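Local coordinates for lipoprotein (Actinomyces odontolyticus, PDB 3UP9), which probably binds L-methionine as the membrane-tethered substrate-binding lipoprotein of an uptake system, and holds selenomethionine between its two lobes in this crystal, at residues I21-Y24 with I25-L29; V40-D44 with Y45-N49; N60-T64 with V65-E69; Q230-E233 with K234-D238. All coordinates share one frame; numbering follows the deposited sequence.

How the contacts relate
Along the chain the four contacts come in the order 1, 2, 3, 4, and all lie in the lobe built round the mixed sheet that holds strands 7-13, 35-41 and 59-64. Contacts 2 and 3, with centres about 11 Å apart, mark two strand-to-helix switches, 35-41 into 46-53 and 59-64 into 65-75; both touch the selenomethionine, and Asn49 OD1 of one accepts from Gln63 NE2 of the other. Contacts 1 and 4, about 14 Å between centres, are the C-terminal turns of helices 15-28 and 226-235, which pack together through Tyr24 and Tyr231. Phe61 of contact 3 packs on Ile21 and Leu22 of contact 1, joining the outer helices to the ligand-binding pair.

Contact 1: I21-Y24 with I25-L29; sequences ILTY and INDNL
Tyr24 and Asn28 meet one turn apart on the last turns of helix 15-28, an i to i+4 pair in which the amide runs past the rim of the ring, beside CD1 and CE1. The two side chains run roughly at right angles to each other, yet their flat groups are nearly parallel, ring and amide planes only 23° apart. Tyr24 CG stands anti to its own nitrogen (chi1 169°), which leans the outward-pointing ring toward Asn28; Asn28 CB then comes over one face, displaced toward the rim, in a CH-pi contact 4.2 Å from the ring centroid. Asn28 ND2 lies 3.3 Å from Tyr24 CD1, while one of its N-H groups goes to the backbone: ND2 donates to Tyr24 O at 3.1 Å, in the carbonyl plane and on a lone pair. Tyr24 O also takes the main-chain bond from Asn28 N, so a single carbonyl is gripped twice by one residue, which should fix the amide's rotation.

On the CE2 flank of the ring Leu29, where the chain leaves helical geometry, approaches obliquely, its CD1 4.0 Å from Tyr24 CE2. Tyr24 also stacks with Tyr231 of helix 226-235. One residue earlier, Thr23 and Asp27 form the preceding i to i+4 pair, side by side and pointing the same way, with Thr23 OG1 turned back to Ala19 O. Ile21 and Ile25 follow the same spacing on the buried flank, facing helices 213-223 and 226-235. Their regular backbone bond, from Ile25 N to Ile21 O, is 3.1 Å long, and beside it Ile21 CG2 approaches Ile25 CD1 to 4.3 Å.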
loop_
_atom_site.group_PDB
_atom_site.type_symbol
_atom_site.label_atom_id
_atom_site.label_comp_id
_atom_site.label_asym_id
_atom_site.label_seq_id
_atom_site.Cartn_x
_atom_site.Cartn_y
_atom_site.Cartn_z
ATOM N N ILE A 21 10.024 -7.272 -5.497
ATOM C CA ILE A 21 11.228 -6.554 -5.041
ATOM C C ILE A 21 12.025 -7.495 -4.141
ATOM O O ILE A 21 13.234 -7.622 -4.297
ATOM C CB ILE A 21 10.873 -5.249 -4.268
ATOM C CG1 ILE A 21 10.195 -4.220 -5.176
ATOM C CG2 ILE A 21 12.086 -4.619 -3.625
ATOM C CD1 ILE A 21 9.494 -3.125 -4.343
ATOM N N LEU A 22 11.344 -8.192 -3.226
ATOM C CA LEU A 22 12.034 -9.130 -2.303
ATOM C C LEU A 22 12.647 -10.325 -3.049
ATOM O O LEU A 22 13.643 -10.852 -2.598
ATOM C CB LEU A 22 11.138 -9.632 -1.169
ATOM C CG LEU A 22 10.622 -8.636 -0.132
ATOM C CD1 LEU A 22 9.650 -9.374 0.775
ATOM C CD2 LEU A 22 11.781 -7.972 0.623
ATOM N N THR A 23 12.076 -10.691 -4.204
ATOM C CA THR A 23 12.522 -11.843 -4.960
ATOM C C THR A 23 13.789 -11.391 -5.750
ATOM O O THR A 23 14.786 -12.113 -5.740
ATOM C CB THR A 23 11.396 -12.421 -5.829
ATOM O OG1 THR A 23 10.335 -12.872 -4.975
ATOM C CG2 THR A 23 11.870 -13.609 -6.701
ATOM N N TYR A 24 13.774 -10.177 -6.325
ATOM C CA TYR A 24 14.977 -9.620 -6.917
ATOM C C TYR A 24 16.131 -9.649 -5.897
ATOM O O TYR A 24 17.216 -10.154 -6.175
ATOM C CB TYR A 24 14.750 -8.206 -7.481
ATOM C CG TYR A 24 16.049 -7.565 -7.841
ATOM C CD1 TYR A 24 16.709 -7.902 -8.999
ATOM C CD2 TYR A 24 16.669 -6.720 -6.971
ATOM C CE1 TYR A 24 17.924 -7.313 -9.329
ATOM C CE2 TYR A 24 17.891 -6.170 -7.252
ATOM C CZ TYR A 24 18.507 -6.444 -8.433
ATOM O OH TYR A 24 19.742 -5.886 -8.674
ATOM N N ILE A 25 15.862 -9.161 -4.696
ATOM C CA ILE A 25 16.881 -9.136 -3.640
ATOM C C ILE A 25 17.341 -10.566 -3.316
ATOM O O ILE A 25 18.510 -10.879 -3.272
ATOM C CB ILE A 25 16.381 -8.451 -2.345
ATOM C CG1 ILE A 25 16.199 -6.956 -2.576
ATOM C CG2 ILE A 25 17.324 -8.733 -1.181
ATOM C CD1 ILE A 25 15.459 -6.196 -1.476
ATOM N N ASN A 26 16.405 -11.452 -3.089
ATOM C CA ASN A 26 16.792 -12.809 -2.807
ATOM C C ASN A 26 17.687 -13.447 -3.870
ATOM O O ASN A 26 18.638 -14.152 -3.579
ATOM C CB ASN A 26 15.538 -13.668 -2.581
ATOM C CG ASN A 26 15.838 -14.878 -1.744
ATOM O OD1 ASN A 26 16.590 -14.779 -0.765
ATOM N ND2 ASN A 26 15.272 -16.021 -2.120
ATOM N N ASP A 27 17.355 -13.233 -5.117
ATOM C CA ASP A 27 18.001 -13.971 -6.176
ATOM C C ASP A 27 19.282 -13.274 -6.575
ATOM O O ASP A 27 20.137 -13.898 -7.182
ATOM C CB ASP A 27 17.105 -14.048 -7.418
ATOM C CG ASP A 27 15.823 -14.898 -7.215
ATOM O OD1 ASP A 27 15.675 -15.667 -6.238
ATOM O OD2 ASP A 27 14.970 -14.805 -8.119
ATOM N N ASN A 28 19.386 -11.966 -6.303
ATOM C CA ASN A 28 20.537 -11.204 -6.802
ATOM C C ASN A 28 21.521 -10.697 -5.749
ATOM O O ASN A 28 22.739 -10.658 -6.016
ATOM C CB ASN A 28 20.054 -10.081 -7.719
ATOM C CG ASN A 28 19.496 -10.615 -8.993
ATOM O OD1 ASN A 28 20.225 -10.916 -9.899
ATOM N ND2 ASN A 28 18.223 -10.795 -9.045
ATOM N N LEU A 29 21.002 -10.367 -4.561
ATOM C CA LEU A 29 21.763 -9.631 -3.507
ATOM C C LEU A 29 21.917 -10.350 -2.138
ATOM O O LEU A 29 22.853 -10.099 -1.405
ATOM C CB LEU A 29 21.140 -8.237 -3.296
ATOM C CG LEU A 29 20.930 -7.305 -4.518
ATOM C CD1 LEU A 29 20.264 -5.975 -4.089
ATOM C CD2 LEU A 29 22.261 -7.133 -5.296
#

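Contact 2: V40-D44 with Y45-N49; sequences VEYTD and YVQPN. With MSE (selenomethionine), chain B.
Tyr42 and Pro48 pack across the bend where strand 35-41 gives way to helix 46-53, one of the strand-to-helix switches of this periplasmic-binding-protein-like fold. The apolar part comes first. Pro48 slides past Tyr42 in the opposite direction, bringing its CG to 3.7 Å from Tyr42 CB, while Pro48 CA sits over the centre of the ring face. The Gln47 side chain runs at about a right angle to that of Tyr42, with Gln47 CB 3.6 Å from Tyr42 CD1.

The polar part is a helix cap. Asp44 OD1 accepts from Gln47 N at 3.3 Å; the bond is fairly straight, 160° at the hydrogen, and the donor arrives on the syn side, 23° out of the carboxylate plane. An unusual chi1 of 94° swings the carboxylate of Asp44 over the opening turn, where OD2 also lies against Val46 CB. Pro48, with no N-H to give, instead puts CD against Asp44 O at 3.2 Å.

The ligand contact belongs to Tyr45. The selenomethionine methyl, CE, stands over the centre of the Tyr45 ring, 3.2 Å above its plane, and the ring runs on beside the ligand until Tyr45 OH is 3.5 Å from CA of the selenomethionine. Glu88, Arg120, Asn174 and Asn202 bond the ligand's polar groups.

The helix start would probably stabilise the carboxylate of Asp44, which caps the first turn, while the adjoining aromatic face offers a nonpolar, polarisable surface consistent with binding a thioether or selenoether methyl.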
loop_
_atom_site.group_PDB
_atom_site.type_symbol
_atom_site.label_atom_id
_atom_site.label_comp_id
_atom_site.label_asym_id
_atom_site.label_seq_id
_atom_site.Cartn_x
_atom_site.Cartn_y
_atom_site.Cartn_z
ATOM N N VAL A 40 6.786 -14.873 2.083
ATOM C CA VAL A 40 5.401 -15.332 2.245
ATOM C C VAL A 40 4.481 -14.236 1.725
ATOM O O VAL A 40 4.555 -13.059 2.147
ATOM C CB VAL A 40 5.077 -15.720 3.701
ATOM C CG1 VAL A 40 3.630 -16.210 3.778
ATOM C CG2 VAL A 40 6.083 -16.780 4.160
ATOM N N GLU A 41 3.642 -14.591 0.747
ATOM C CA GLU A 41 2.781 -13.617 0.083
ATOM C C GLU A 41 1.445 -13.517 0.829
ATOM O O GLU A 41 0.955 -14.512 1.400
ATOM C CB GLU A 41 2.617 -14.000 -1.390
ATOM C CG GLU A 41 3.912 -13.780 -2.134
ATOM C CD GLU A 41 3.815 -13.952 -3.626
ATOM O OE1 GLU A 41 2.701 -14.040 -4.208
ATOM O OE2 GLU A 41 4.920 -13.995 -4.210
ATOM N N TYR A 42 0.937 -12.295 0.963
ATOM C CA TYR A 42 -0.307 -12.051 1.719
ATOM C C TYR A 42 -1.120 -11.197 0.772
ATOM O O TYR A 42 -0.529 -10.405 0.008
ATOM C CB TYR A 42 -0.019 -11.312 3.020
ATOM C CG TYR A 42 0.390 -12.162 4.193
ATOM C CD1 TYR A 42 -0.563 -12.684 5.060
ATOM C CD2 TYR A 42 1.751 -12.464 4.448
ATOM C CE1 TYR A 42 -0.185 -13.491 6.134
ATOM C CE2 TYR A 42 2.126 -13.263 5.523
ATOM C CZ TYR A 42 1.158 -13.777 6.355
ATOM O OH TYR A 42 1.524 -14.586 7.393
ATOM N N THR A 43 -2.450 -11.328 0.789
ATOM C CA THR A 43 -3.291 -10.534 -0.140
ATOM C C THR A 43 -4.179 -9.464 0.554
ATOM O O THR A 43 -4.839 -8.695 -0.136
ATOM C CB THR A 43 -4.092 -11.388 -1.134
ATOM O OG1 THR A 43 -4.699 -12.414 -0.447
ATOM C CG2 THR A 43 -3.204 -12.066 -2.268
ATOM N N ASP A 44 -4.179 -9.419 1.883
ATOM C CA ASP A 44 -4.886 -8.384 2.635
ATOM C C ASP A 44 -3.940 -7.718 3.677
ATOM O O ASP A 44 -2.800 -8.139 3.846
ATOM C CB ASP A 44 -6.174 -8.916 3.303
ATOM C CG ASP A 44 -5.954 -9.350 4.726
ATOM O OD1 ASP A 44 -4.799 -9.666 5.020
ATOM O OD2 ASP A 44 -6.903 -9.349 5.571
ATOM N N TYR A 45 -4.442 -6.686 4.360
ATOM C CA TYR A 45 -3.613 -5.802 5.154
ATOM C C TYR A 45 -3.538 -6.196 6.620
ATOM O O TYR A 45 -2.533 -5.909 7.254
ATOM C CB TYR A 45 -4.099 -4.360 4.998
ATOM C CG TYR A 45 -3.871 -3.690 3.622
ATOM C CD1 TYR A 45 -2.893 -4.145 2.755
ATOM C CD2 TYR A 45 -4.598 -2.543 3.254
ATOM C CE1 TYR A 45 -2.669 -3.531 1.551
ATOM C CE2 TYR A 45 -4.358 -1.891 2.049
ATOM C CZ TYR A 45 -3.395 -2.396 1.204
ATOM O OH TYR A 45 -3.102 -1.776 0.009
ATOM N N VAL A 46 -4.584 -6.848 7.126
ATOM C CA VAL A 46 -4.714 -7.245 8.514
ATOM C C VAL A 46 -3.700 -8.345 8.896
ATOM O O VAL A 46 -2.982 -8.271 9.900
ATOM C CB VAL A 46 -6.185 -7.672 8.841
ATOM C CG1 VAL A 46 -6.274 -8.258 10.225
ATOM C CG2 VAL A 46 -7.130 -6.472 8.742
ATOM N N GLN A 47 -3.584 -9.310 8.015
ATOM C CA GLN A 47 -2.919 -10.552 8.288
ATOM C C GLN A 47 -1.411 -10.507 8.469
ATOM O O GLN A 47 -0.914 -11.164 9.351
ATOM C CB GLN A 47 -3.276 -11.499 7.142
ATOM C CG GLN A 47 -3.928 -12.759 7.550
ATOM C CD GLN A 47 -5.402 -12.719 7.451
ATOM O OE1 GLN A 47 -6.071 -12.511 8.461
ATOM N NE2 GLN A 47 -5.938 -13.026 6.266
ATOM N N PRO A 48 -0.662 -9.759 7.640
ATOM C CA PRO A 48 0.809 -9.647 7.871
ATOM C C PRO A 48 1.236 -9.019 9.207
ATOM O O PRO A 48 2.252 -9.396 9.775
ATOM C CB PRO A 48 1.280 -8.707 6.733
ATOM C CG PRO A 48 0.215 -8.761 5.715
ATOM C CD PRO A 48 -1.072 -8.981 6.455
ATOM N N ASN A 49 0.455 -8.067 9.699
ATOM C CA ASN A 49 0.782 -7.425 10.957
ATOM C C ASN A 49 0.461 -8.404 12.118
ATOM O O ASN A 49 1.283 -8.554 13.027
ATOM C CB ASN A 49 0.105 -6.052 11.098
ATOM C CG ASN A 49 0.971 -4.879 10.581
ATOM O OD1 ASN A 49 2.136 -5.066 10.205
ATOM N ND2 ASN A 49 0.381 -3.646 10.550
HETATM N N MSE B 300 0.898 -0.986 -0.801
HETATM C CA MSE B 300 -0.109 -0.067 -0.227
HETATM C C MSE B 300 0.137 1.382 -0.575
HETATM O O MSE B 300 1.318 1.804 -0.698
HETATM O OXT MSE B 300 -0.868 2.097 -0.718
HETATM C CB MSE B 300 -0.130 -0.196 1.274
HETATM C CG MSE B 300 -1.254 0.630 1.974
HETATM SE SE MSE B 300 -1.163 0.401 3.875
HETATM C CE MSE B 300 -1.280 -1.583 4.107
#

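Contact 3: N60-T64 with V65-E69; sequences NFYQT and VPYLE. With MSE (selenomethionine), chain B.
Part of the wall of the selenomethionine pocket is built here, where Thr64 hands strand 59-64 over to helix 65-75 and Tyr67 turns back toward the ligand. Thr64 and Tyr67 cross at about a right angle. Thr64 OG1, held between its backbone nitrogen and carbonyl carbon (chi1 63°), points at the first turn, where Tyr67 N donates to it in a long, weak bond of 3.4 Å. The same rotation sends Thr64 CG2 to the ligand, 3.3 Å from the carboxylate oxygen O of the selenomethionine.

This is an N-cap: Thr64 sits right before the helix, and its carbonyl continues the pattern by taking the 3.0 Å bond from Leu68 N. Strand and helix segments run nearly perpendicular, their axes at 84°, so the chain turns sharply and Tyr67 faces back over the strand's end. Its ring offers one face to the ligand, with the methyl CE of the selenomethionine above the centre, while Tyr67 CB lies 3.4 Å from the selenium.

Gln63 meets the same ring differently, with OE1 in the ring plane at the edge, 3.2 Å from Tyr67 CD1; the amide is tilted 60° to the ring. Leu68 CB closes on that oxygen too. The NE2 side of the same amide donates to Asn49 OD1 of helix 46-53, and more weakly to Asn60 OD1. Tyr62 reaches across obliquely, bringing its OH to 3.5 Å from Tyr67 CE1, and that hydroxyl has a further, weak hydrogen bond with Tyr45 O.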
loop_
_atom_site.group_PDB
_atom_site.type_symbol
_atom_site.label_atom_id
_atom_site.label_comp_id
_atom_site.label_asym_id
_atom_site.label_seq_id
_atom_site.Cartn_x
_atom_site.Cartn_y
_atom_site.Cartn_z
ATOM N N ASN A 60 7.703 -7.747 7.902
ATOM C CA ASN A 60 6.804 -7.680 6.743
ATOM C C ASN A 60 7.156 -6.437 5.926
ATOM O O ASN A 60 7.774 -5.502 6.413
ATOM C CB ASN A 60 5.286 -7.800 7.080
ATOM C CG ASN A 60 4.752 -6.667 7.952
ATOM O OD1 ASN A 60 5.100 -5.502 7.748
ATOM N ND2 ASN A 60 3.865 -7.010 8.916
ATOM N N PHE A 61 6.786 -6.476 4.661
ATOM C CA PHE A 61 7.051 -5.392 3.733
ATOM C C PHE A 61 5.815 -5.245 2.846
ATOM O O PHE A 61 5.683 -5.932 1.838
ATOM C CB PHE A 61 8.339 -5.638 2.914
ATOM C CG PHE A 61 8.583 -4.607 1.862
ATOM C CD1 PHE A 61 8.456 -3.244 2.152
ATOM C CD2 PHE A 61 8.909 -4.993 0.561
ATOM C CE1 PHE A 61 8.672 -2.288 1.158
ATOM C CE2 PHE A 61 9.143 -4.041 -0.439
ATOM C CZ PHE A 61 9.007 -2.685 -0.147
ATOM N N TYR A 62 4.877 -4.403 3.298
ATOM C CA TYR A 62 3.599 -4.219 2.605
ATOM C C TYR A 62 2.879 -2.927 2.963
ATOM O O TYR A 62 1.946 -2.591 2.296
ATOM C CB TYR A 62 2.645 -5.391 2.896
ATOM C CG TYR A 62 1.860 -5.272 4.182
ATOM C CD1 TYR A 62 2.447 -5.542 5.409
ATOM C CD2 TYR A 62 0.536 -4.897 4.175
ATOM C CE1 TYR A 62 1.740 -5.430 6.602
ATOM C CE2 TYR A 62 -0.157 -4.776 5.349
ATOM C CZ TYR A 62 0.448 -5.024 6.570
ATOM O OH TYR A 62 -0.278 -4.918 7.736
ATOM N N GLN A 63 3.296 -2.233 4.030
ATOM C CA GLN A 63 2.499 -1.172 4.589
ATOM C C GLN A 63 3.187 0.209 4.559
ATOM O O GLN A 63 4.404 0.316 4.427
ATOM C CB GLN A 63 2.026 -1.553 5.987
ATOM C CG GLN A 63 2.994 -1.294 7.100
ATOM C CD GLN A 63 2.606 -2.025 8.352
ATOM O OE1 GLN A 63 1.661 -1.631 9.017
ATOM N NE2 GLN A 63 3.333 -3.089 8.682
ATOM N N THR A 64 2.360 1.239 4.635
ATOM C CA THR A 64 2.750 2.613 4.534
ATOM C C THR A 64 2.924 3.085 5.960
ATOM O O THR A 64 2.399 2.504 6.891
ATOM C CB THR A 64 1.681 3.488 3.784
ATOM O OG1 THR A 64 0.421 3.498 4.530
ATOM C CG2 THR A 64 1.424 2.980 2.332
ATOM N N VAL A 65 3.667 4.175 6.103
ATOM C CA VAL A 65 3.978 4.772 7.388
ATOM C C VAL A 65 2.718 5.209 8.113
ATOM O O VAL A 65 2.591 4.927 9.288
ATOM C CB VAL A 65 5.099 5.858 7.274
ATOM C CG1 VAL A 65 5.048 6.881 8.443
ATOM C CG2 VAL A 65 6.468 5.184 7.193
ATOM N N PRO A 66 1.777 5.886 7.437
ATOM C CA PRO A 66 0.530 6.219 8.108
ATOM C C PRO A 66 -0.357 5.032 8.562
ATOM O O PRO A 66 -0.963 5.084 9.639
ATOM C CB PRO A 66 -0.201 7.086 7.079
ATOM C CG PRO A 66 0.867 7.636 6.174
ATOM C CD PRO A 66 1.847 6.498 6.092
ATOM N N TYR A 67 -0.448 3.987 7.759
ATOM C CA TYR A 67 -1.166 2.799 8.147
ATOM C C TYR A 67 -0.511 2.159 9.375
ATOM O O TYR A 67 -1.221 1.745 10.313
ATOM C CB TYR A 67 -1.203 1.817 6.966
ATOM C CG TYR A 67 -1.859 0.498 7.296
ATOM C CD1 TYR A 67 -1.141 -0.520 7.936
ATOM C CD2 TYR A 67 -3.180 0.256 6.966
ATOM C CE1 TYR A 67 -1.739 -1.737 8.235
ATOM C CE2 TYR A 67 -3.767 -0.965 7.263
ATOM C CZ TYR A 67 -3.052 -1.955 7.914
ATOM O OH TYR A 67 -3.655 -3.171 8.273
ATOM N N LEU A 68 0.828 2.066 9.371
ATOM C CA LEU A 68 1.578 1.525 10.519
ATOM C C LEU A 68 1.295 2.316 11.794
ATOM O O LEU A 68 1.035 1.731 12.831
ATOM C CB LEU A 68 3.093 1.452 10.228
ATOM C CG LEU A 68 4.038 1.061 11.400
ATOM C CD1 LEU A 68 3.744 -0.362 11.878
ATOM C CD2 LEU A 68 5.502 1.197 10.947
ATOM N N GLU A 69 1.314 3.646 11.698
ATOM C CA GLU A 69 1.077 4.510 12.849
ATOM C C GLU A 69 -0.331 4.294 13.396
ATOM O O GLU A 69 -0.513 4.210 14.580
ATOM C CB GLU A 69 1.319 5.986 12.488
ATOM C CG GLU A 69 2.794 6.268 12.307
ATOM C CD GLU A 69 3.141 7.555 11.615
ATOM O OE1 GLU A 69 2.310 8.161 10.939
ATOM O OE2 GLU A 69 4.293 7.966 11.761
HETATM N N MSE B 300 0.898 -0.986 -0.801
HETATM C CA MSE B 300 -0.109 -0.067 -0.227
HETATM C C MSE B 300 0.137 1.382 -0.575
HETATM O O MSE B 300 1.318 1.804 -0.698
HETATM O OXT MSE B 300 -0.868 2.097 -0.718
HETATM C CB MSE B 300 -0.130 -0.196 1.274
HETATM C CG MSE B 300 -1.254 0.630 1.974
HETATM SE SE MSE B 300 -1.163 0.401 3.875
HETATM C CE MSE B 300 -1.280 -1.583 4.107
#

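Contact 4: Q230-E233 with K234-D238; sequences QYIE and KTWSD
This is a helix C-terminus, the last turn of helix 226-235 on the outside of the lobe, where Thr235 lays its hydroxyl over one face of the Tyr231 ring, one turn back. Thr235 OG1 stands 3.2 Å above the centre of the Tyr231 ring and gives its hydrogen to Tyr231 O at 2.7 Å. The backbone donor Thr235 N reaches that carbonyl too, from the opposite face of its plane, at 2.9 Å. Two donors therefore grip one oxygen, and the hydroxyl is held between it and the aromatic face. Thr235 OG1 sits beside its own nitrogen (chi1 -50°), which is what turns it back along the helix.

Trp236 is the first residue to leave helical geometry, although its N still bonds to Ile232 O. Its indole swings round to Tyr231, with planes at 83° and Trp236 CZ3 3.8 Å from Tyr231 CE2, while Ile232 CG2 lies 3.9 Å from Trp236 CE3. Ile232 CA falls in the indole plane, at its edge, and Thr235 CG2 covers part of one face.

Trp236 NE1 is hydrogen-bonded to Gln179 OE1, tying the end of the helix to helix 175-180. On its inner side the turn lies against helix 15-28, where Ile232 packs on Ile21 and Tyr231 touches Lys20, and Ile232 and Glu233 touch Pro243 of strand 242-243.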
loop_
_atom_site.group_PDB
_atom_site.type_symbol
_atom_site.label_atom_id
_atom_site.label_comp_id
_atom_site.label_asym_id
_atom_site.label_seq_id
_atom_site.Cartn_x
_atom_site.Cartn_y
_atom_site.Cartn_z
ATOM N N GLN A 230 17.011 0.671 -9.214
ATOM C CA GLN A 230 17.099 0.385 -10.637
ATOM C C GLN A 230 16.139 -0.731 -10.996
ATOM O O GLN A 230 15.426 -0.620 -11.967
ATOM C CB GLN A 230 18.554 0.059 -11.066
ATOM C CG GLN A 230 19.386 1.321 -11.023
ATOM C CD GLN A 230 20.821 1.167 -11.491
ATOM O OE1 GLN A 230 21.453 0.113 -11.381
ATOM N NE2 GLN A 230 21.351 2.260 -11.982
ATOM N N TYR A 231 16.087 -1.789 -10.211
ATOM C CA TYR A 231 15.040 -2.788 -10.419
ATOM C C TYR A 231 13.626 -2.149 -10.440
ATOM O O TYR A 231 12.839 -2.440 -11.335
ATOM C CB TYR A 231 15.104 -3.919 -9.375
ATOM C CG TYR A 231 13.944 -4.888 -9.507
ATOM C CD1 TYR A 231 13.989 -5.943 -10.443
ATOM C CD2 TYR A 231 12.779 -4.749 -8.714
ATOM C CE1 TYR A 231 12.922 -6.819 -10.597
ATOM C CE2 TYR A 231 11.698 -5.621 -8.867
ATOM C CZ TYR A 231 11.802 -6.662 -9.799
ATOM O OH TYR A 231 10.784 -7.482 -9.996
ATOM N N ILE A 232 13.302 -1.287 -9.486
ATOM C CA ILE A 232 11.956 -0.673 -9.445
ATOM C C ILE A 232 11.731 0.178 -10.682
ATOM O O ILE A 232 10.682 0.102 -11.297
ATOM C CB ILE A 232 11.666 0.161 -8.169
ATOM C CG1 ILE A 232 11.709 -0.735 -6.932
ATOM C CG2 ILE A 232 10.359 0.876 -8.268
ATOM C CD1 ILE A 232 11.650 0.034 -5.622
ATOM N N GLU A 233 12.727 0.957 -11.071
ATOM C CA GLU A 233 12.563 1.864 -12.218
ATOM C C GLU A 233 12.459 1.087 -13.533
ATOM O O GLU A 233 11.776 1.511 -14.427
ATOM C CB GLU A 233 13.722 2.851 -12.270
ATOM C CG GLU A 233 13.719 3.770 -11.069
ATOM C CD GLU A 233 14.864 4.768 -11.049
ATOM O OE1 GLU A 233 16.014 4.448 -11.425
ATOM O OE2 GLU A 233 14.605 5.889 -10.594
ATOM N N LYS A 234 13.137 -0.052 -13.631
ATOM C CA LYS A 234 13.064 -0.889 -14.823
ATOM C C LYS A 234 11.735 -1.591 -14.859
ATOM O O LYS A 234 11.115 -1.638 -15.883
ATOM C CB LYS A 234 14.213 -1.912 -14.894
ATOM C CG LYS A 234 15.596 -1.329 -15.231
ATOM C CD LYS A 234 16.635 -2.399 -15.593
ATOM C CE LYS A 234 17.447 -2.957 -14.411
ATOM N NZ LYS A 234 18.873 -3.129 -14.852
ATOM N N THR A 235 11.276 -2.110 -13.738
ATOM C CA THR A 235 10.091 -2.974 -13.712
ATOM C C THR A 235 8.758 -2.192 -13.863
ATOM O O THR A 235 7.844 -2.619 -14.569
ATOM C CB THR A 235 10.151 -3.867 -12.441
ATOM O OG1 THR A 235 11.455 -4.479 -12.383
ATOM C CG2 THR A 235 9.059 -4.939 -12.423
ATOM N N TRP A 236 8.679 -1.033 -13.229
ATOM C CA TRP A 236 7.522 -0.127 -13.273
ATOM C C TRP A 236 7.910 1.187 -13.842
ATOM O O TRP A 236 8.498 1.993 -13.147
ATOM C CB TRP A 236 6.977 0.098 -11.869
ATOM C CG TRP A 236 6.420 -1.169 -11.286
ATOM C CD1 TRP A 236 5.154 -1.715 -11.493
ATOM C CD2 TRP A 236 7.102 -2.103 -10.352
ATOM N NE1 TRP A 236 5.037 -2.891 -10.816
ATOM C CE2 TRP A 236 6.170 -3.189 -10.128
ATOM C CE3 TRP A 236 8.383 -2.153 -9.732
ATOM C CZ2 TRP A 236 6.492 -4.274 -9.302
ATOM C CZ3 TRP A 236 8.708 -3.268 -8.920
ATOM C CH2 TRP A 236 7.778 -4.285 -8.697
ATOM N N SER A 237 7.617 1.432 -15.113
ATOM C CA SER A 237 7.774 2.785 -15.699
ATOM C C SER A 237 6.411 3.353 -16.044
ATOM O O SER A 237 6.349 4.275 -16.756
ATOM C CB SER A 237 8.610 2.719 -16.973
ATOM O OG SER A 237 8.263 1.572 -17.717
ATOM N N ASP A 238 5.335 2.765 -15.525
ATOM C CA ASP A 238 3.936 3.140 -15.797
ATOM C C ASP A 238 3.404 3.995 -14.688
ATOM O O ASP A 238 2.196 4.061 -14.518
ATOM C CB ASP A 238 3.050 1.886 -15.858
ATOM C CG ASP A 238 3.158 0.979 -14.559
ATOM O OD1 ASP A 238 3.565 1.445 -13.467
ATOM O OD2 ASP A 238 2.817 -0.226 -14.630
#